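Local coordinates for putative exported protein (Bordetella pertussis Tohama I, PDB 2PFY) that binds pyroglutamic acid as an extracytoplasmic solute receptor of the DctP family, probably delivering it to a tripartite ATP-independent periplasmic transporter, at residues Pro119-Pro130 and Val196-Pro207. Residues are numbered along the deposited sequence; the frame is centred on the assembly and turned at random.
Sequences PWPPQGIYTKKP and VKYYYDAQAFIP. With PCA (pyroglutamic acid), chain E.
A chi1 of 170° carries the Tyr199 ring away from its backbone nitrogen, while -64° at Tyr126 sets CG anti to the carbonyl carbon, and the edge of Tyr199 meets the face of its cross-strand partner Tyr126: Tyr199 CD1 lies 3.5 Å from Tyr126 CZ, the ring planes 61° apart. They form the non-hydrogen-bonded pair of an antiparallel ladder, flanked by the hydrogen-bonded pairs Ile125-Tyr200 and Thr127-Tyr198. The ladder ends in a classic beta bulge, where Thr127 O accepts from Lys197 N at 2.9 Å and from Tyr198 N at 3.0 Å. The side chain of the same threonine turns back on its own segment, OG1 donating to Lys129 O (2.6 Å). Toward the ligand, both segments leave the sheet yet stay tied: Gln123 N reaches Phe205 O, Gln123 CG packs over the Phe205 ring, and Trp120 N bonds to Pro207 O at 3.1 Å. Trp120 lays one indole face against pyroglutamic acid, whose CD lies 3.3 Å from Trp120 CD2. Side by side, the segments link strands 112-119 and 208-214 of the five-stranded sheet to inner strands 124-127 and 198-201 of the four-stranded one, consistent with interdomain connections of periplasmic binding proteins; helix 223-257 packs on Tyr126, helix 184-189 on Tyr199 and Trp120.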
loop_
_atom_site.group_PDB
_atom_site.type_symbol
_atom_site.label_atom_id
_atom_site.label_comp_id
_atom_site.label_asym_id
_atom_site.label_seq_id
_atom_site.Cartn_x
_atom_site.Cartn_y
_atom_site.Cartn_z
ATOM N N PRO A 119 1.548 4.483 -5.656
ATOM C CA PRO A 119 0.524 4.591 -4.622
ATOM C C PRO A 119 -0.715 3.731 -4.925
ATOM O O PRO A 119 -1.064 3.499 -6.084
ATOM C CB PRO A 119 0.162 6.094 -4.677
ATOM C CG PRO A 119 0.260 6.416 -6.173
ATOM C CD PRO A 119 1.440 5.569 -6.664
ATOM N N TRP A 120 -1.334 3.238 -3.874
ATOM C CA TRP A 120 -2.736 2.828 -3.908
ATOM C C TRP A 120 -3.595 4.108 -4.017
ATOM O O TRP A 120 -3.101 5.219 -3.796
ATOM C CB TRP A 120 -3.076 2.121 -2.584
ATOM C CG TRP A 120 -2.528 0.746 -2.504
ATOM C CD1 TRP A 120 -1.325 0.342 -1.948
ATOM C CD2 TRP A 120 -3.173 -0.429 -2.980
ATOM N NE1 TRP A 120 -1.204 -1.022 -2.045
ATOM C CE2 TRP A 120 -2.329 -1.523 -2.671
ATOM C CE3 TRP A 120 -4.398 -0.668 -3.643
ATOM C CZ2 TRP A 120 -2.670 -2.841 -2.990
ATOM C CZ3 TRP A 120 -4.735 -1.986 -3.973
ATOM C CH2 TRP A 120 -3.873 -3.053 -3.637
ATOM N N PRO A 121 -4.885 3.953 -4.379
ATOM C CA PRO A 121 -5.795 5.081 -4.263
ATOM C C PRO A 121 -6.112 5.367 -2.782
ATOM O O PRO A 121 -5.723 4.591 -1.894
ATOM C CB PRO A 121 -7.053 4.623 -5.061
ATOM C CG PRO A 121 -6.584 3.386 -5.880
ATOM C CD PRO A 121 -5.544 2.769 -4.955
ATOM N N PRO A 122 -6.766 6.510 -2.505
ATOM C CA PRO A 122 -7.120 6.869 -1.134
ATOM C C PRO A 122 -8.017 5.832 -0.456
ATOM O O PRO A 122 -8.797 5.140 -1.140
ATOM C CB PRO A 122 -7.875 8.189 -1.306
ATOM C CG PRO A 122 -7.323 8.766 -2.599
ATOM C CD PRO A 122 -7.165 7.544 -3.476
ATOM N N GLN A 123 -7.912 5.708 0.874
ATOM C CA GLN A 123 -8.604 4.624 1.580
ATOM C C GLN A 123 -9.996 5.073 2.029
ATOM O O GLN A 123 -10.126 6.065 2.746
ATOM C CB GLN A 123 -7.800 4.177 2.811
ATOM C CG GLN A 123 -6.327 3.801 2.501
ATOM C CD GLN A 123 -6.228 2.531 1.662
ATOM O OE1 GLN A 123 -6.017 2.568 0.443
ATOM N NE2 GLN A 123 -6.421 1.421 2.299
ATOM N N GLY A 124 -11.018 4.339 1.612
ATOM C CA GLY A 124 -12.414 4.554 2.097
ATOM C C GLY A 124 -12.808 3.469 3.094
ATOM O O GLY A 124 -11.990 2.590 3.454
ATOM N N ILE A 125 -14.051 3.538 3.552
ATOM C CA ILE A 125 -14.597 2.599 4.539
ATOM C C ILE A 125 -15.723 1.813 3.897
ATOM O O ILE A 125 -16.570 2.400 3.246
ATOM C CB ILE A 125 -15.112 3.363 5.804
ATOM C CG1 ILE A 125 -13.912 4.008 6.502
ATOM C CG2 ILE A 125 -15.868 2.386 6.789
ATOM C CD1 ILE A 125 -14.217 5.116 7.531
ATOM N N TYR A 126 -15.695 0.484 4.046
ATOM C CA TYR A 126 -16.741 -0.380 3.503
ATOM C C TYR A 126 -17.491 -1.019 4.651
ATOM O O TYR A 126 -16.877 -1.548 5.575
ATOM C CB TYR A 126 -16.166 -1.534 2.666
ATOM C CG TYR A 126 -15.424 -1.151 1.392
ATOM C CD1 TYR A 126 -15.980 -1.423 0.140
ATOM C CD2 TYR A 126 -14.152 -0.572 1.441
ATOM C CE1 TYR A 126 -15.286 -1.145 -1.054
ATOM C CE2 TYR A 126 -13.450 -0.248 0.249
ATOM C CZ TYR A 126 -14.024 -0.547 -0.989
ATOM O OH TYR A 126 -13.340 -0.241 -2.152
ATOM N N THR A 127 -18.810 -1.018 4.578
ATOM C CA THR A 127 -19.611 -1.528 5.697
ATOM C C THR A 127 -20.829 -2.277 5.174
ATOM O O THR A 127 -21.166 -2.182 3.976
ATOM C CB THR A 127 -20.111 -0.366 6.632
ATOM O OG1 THR A 127 -21.038 0.455 5.917
ATOM C CG2 THR A 127 -18.960 0.504 7.090
ATOM N N LYS A 128 -21.485 -3.018 6.071
ATOM C CA LYS A 128 -22.695 -3.754 5.720
ATOM C C LYS A 128 -23.955 -2.999 6.110
ATOM O O LYS A 128 -25.035 -3.385 5.669
ATOM C CB LYS A 128 -22.712 -5.146 6.342
ATOM C CG LYS A 128 -21.557 -6.011 5.895
ATOM C CD LYS A 128 -21.318 -7.116 6.875
ATOM C CE LYS A 128 -21.852 -8.399 6.358
ATOM N NZ LYS A 128 -21.487 -9.448 7.346
ATOM N N LYS A 129 -23.786 -1.931 6.906
ATOM C CA LYS A 129 -24.893 -1.091 7.400
ATOM C C LYS A 129 -24.476 0.357 7.293
ATOM O O LYS A 129 -23.295 0.636 7.274
ATOM C CB LYS A 129 -25.199 -1.393 8.885
ATOM C CG LYS A 129 -25.924 -2.702 9.112
ATOM C CD LYS A 129 -26.962 -2.595 10.264
ATOM C CE LYS A 129 -28.249 -1.864 9.796
ATOM N NZ LYS A 129 -29.336 -1.958 10.795
ATOM N N PRO A 130 -25.436 1.291 7.256
ATOM C CA PRO A 130 -25.032 2.688 7.260
ATOM C C PRO A 130 -24.168 3.063 8.476
ATOM O O PRO A 130 -24.389 2.571 9.583
ATOM C CB PRO A 130 -26.369 3.444 7.315
ATOM C CG PRO A 130 -27.370 2.530 6.704
ATOM C CD PRO A 130 -26.910 1.142 7.194
ATOM N N VAL A 196 -20.130 -6.431 0.831
ATOM C CA VAL A 196 -20.449 -5.223 1.588
ATOM C C VAL A 196 -21.412 -4.368 0.785
ATOM O O VAL A 196 -21.580 -4.602 -0.415
ATOM C CB VAL A 196 -19.209 -4.360 1.955
ATOM C CG1 VAL A 196 -18.669 -4.775 3.312
ATOM C CG2 VAL A 196 -18.116 -4.378 0.808
ATOM N N LYS A 197 -22.038 -3.381 1.434
ATOM C CA LYS A 197 -23.054 -2.564 0.763
ATOM C C LYS A 197 -22.778 -1.074 0.669
ATOM O O LYS A 197 -23.259 -0.418 -0.254
ATOM C CB LYS A 197 -24.429 -2.766 1.424
ATOM C CG LYS A 197 -25.264 -3.834 0.741
ATOM C CD LYS A 197 -24.655 -5.238 0.933
ATOM C CE LYS A 197 -24.708 -6.060 -0.381
ATOM N NZ LYS A 197 -23.784 -7.240 -0.400
ATOM N N TYR A 198 -22.068 -0.527 1.643
ATOM C CA TYR A 198 -21.805 0.925 1.695
ATOM C C TYR A 198 -20.325 1.208 1.557
ATOM O O TYR A 198 -19.530 0.563 2.212
ATOM C CB TYR A 198 -22.294 1.513 3.037
ATOM C CG TYR A 198 -23.780 1.339 3.182
ATOM C CD1 TYR A 198 -24.666 2.323 2.739
ATOM C CD2 TYR A 198 -24.307 0.161 3.689
ATOM C CE1 TYR A 198 -26.049 2.138 2.836
ATOM C CE2 TYR A 198 -25.705 -0.026 3.800
ATOM C CZ TYR A 198 -26.556 0.959 3.368
ATOM O OH TYR A 198 -27.939 0.752 3.490
ATOM N N TYR A 199 -19.975 2.188 0.728
ATOM C CA TYR A 199 -18.594 2.668 0.628
ATOM C C TYR A 199 -18.601 4.151 0.950
ATOM O O TYR A 199 -19.408 4.901 0.387
ATOM C CB TYR A 199 -18.037 2.409 -0.799
ATOM C CG TYR A 199 -16.721 3.091 -1.035
ATOM C CD1 TYR A 199 -15.536 2.531 -0.543
ATOM C CD2 TYR A 199 -16.646 4.312 -1.732
ATOM C CE1 TYR A 199 -14.308 3.155 -0.753
ATOM C CE2 TYR A 199 -15.415 4.954 -1.917
ATOM C CZ TYR A 199 -14.255 4.351 -1.428
ATOM O OH TYR A 199 -13.030 4.970 -1.593
ATOM N N TYR A 200 -17.730 4.584 1.852
ATOM C CA TYR A 200 -17.615 5.986 2.220
ATOM C C TYR A 200 -16.249 6.442 1.729
ATOM O O TYR A 200 -15.232 5.829 2.092
ATOM C CB TYR A 200 -17.756 6.190 3.772
ATOM C CG TYR A 200 -19.125 5.728 4.271
ATOM C CD1 TYR A 200 -20.229 6.589 4.225
ATOM C CD2 TYR A 200 -19.330 4.404 4.681
ATOM C CE1 TYR A 200 -21.488 6.147 4.604
ATOM C CE2 TYR A 200 -20.559 3.959 5.055
ATOM C CZ TYR A 200 -21.639 4.834 5.028
ATOM O OH TYR A 200 -22.877 4.371 5.403
ATOM N N ASP A 201 -16.244 7.508 0.922
ATOM C CA ASP A 201 -15.052 8.045 0.266
ATOM C C ASP A 201 -14.261 8.848 1.313
ATOM O O ASP A 201 -14.222 10.082 1.284
ATOM C CB ASP A 201 -15.497 8.913 -0.942
ATOM C CG ASP A 201 -14.318 9.410 -1.818
ATOM O OD1 ASP A 201 -13.143 9.111 -1.507
ATOM O OD2 ASP A 201 -14.569 10.106 -2.843
ATOM N N ALA A 202 -13.669 8.130 2.273
ATOM C CA ALA A 202 -13.001 8.754 3.407
ATOM C C ALA A 202 -11.707 9.486 3.054
ATOM O O ALA A 202 -11.350 10.465 3.705
ATOM C CB ALA A 202 -12.728 7.718 4.493
ATOM N N GLN A 203 -11.006 9.011 2.023
ATOM C CA GLN A 203 -9.611 9.389 1.777
ATOM C C GLN A 203 -8.806 9.463 3.080
ATOM O O GLN A 203 -8.128 10.470 3.339
ATOM C CB GLN A 203 -9.531 10.743 1.031
ATOM C CG GLN A 203 -10.187 10.745 -0.357
ATOM C CD GLN A 203 -9.979 12.046 -1.125
ATOM O OE1 GLN A 203 -8.843 12.572 -1.235
ATOM N NE2 GLN A 203 -11.068 12.568 -1.675
ATOM N N ALA A 204 -8.872 8.432 3.915
ATOM C CA ALA A 204 -8.191 8.495 5.217
ATOM C C ALA A 204 -6.665 8.706 5.054
ATOM O O ALA A 204 -6.038 9.503 5.775
ATOM C CB ALA A 204 -8.474 7.261 6.036
ATOM N N PHE A 205 -6.084 7.995 4.088
ATOM C CA PHE A 205 -4.695 8.152 3.729
ATOM C C PHE A 205 -4.427 7.500 2.380
ATOM O O PHE A 205 -5.319 6.892 1.749
ATOM C CB PHE A 205 -3.760 7.579 4.831
ATOM C CG PHE A 205 -4.014 6.143 5.163
ATOM C CD1 PHE A 205 -3.321 5.112 4.491
ATOM C CD2 PHE A 205 -4.986 5.801 6.096
ATOM C CE1 PHE A 205 -3.562 3.767 4.782
ATOM C CE2 PHE A 205 -5.257 4.424 6.383
ATOM C CZ PHE A 205 -4.540 3.427 5.745
ATOM N N ILE A 206 -3.212 7.679 1.889
ATOM C CA ILE A 206 -2.878 7.024 0.648
ATOM C C ILE A 206 -1.564 6.203 0.800
ATOM O O ILE A 206 -0.450 6.769 0.757
ATOM C CB ILE A 206 -3.064 7.924 -0.676
ATOM C CG1 ILE A 206 -1.808 8.084 -1.473
ATOM C CG2 ILE A 206 -3.941 9.215 -0.559
ATOM C CD1 ILE A 206 -1.573 6.938 -2.257
ATOM N N PRO A 207 -1.715 4.873 1.022
ATOM C CA PRO A 207 -0.550 4.065 1.370
ATOM C C PRO A 207 0.211 3.718 0.099
ATOM O O PRO A 207 -0.382 3.574 -0.981
ATOM C CB PRO A 207 -1.158 2.842 2.066
ATOM C CG PRO A 207 -2.561 2.668 1.335
ATOM C CD PRO A 207 -2.969 4.077 0.948
HETATM N N PCA E . -5.415 -2.225 -0.714
HETATM C CA PCA E . -4.453 -2.952 0.147
HETATM C CB PCA E . -3.658 -1.964 0.963
HETATM C CG PCA E . -4.214 -0.610 0.638
HETATM C CD PCA E . -5.253 -0.847 -0.407
HETATM O OE PCA E . -5.868 0.046 -0.982
HETATM C C PCA E . -5.188 -3.913 1.060
HETATM O O PCA E . -4.629 -4.809 1.705
HETATM O OXT PCA E . -6.396 -3.795 1.163
#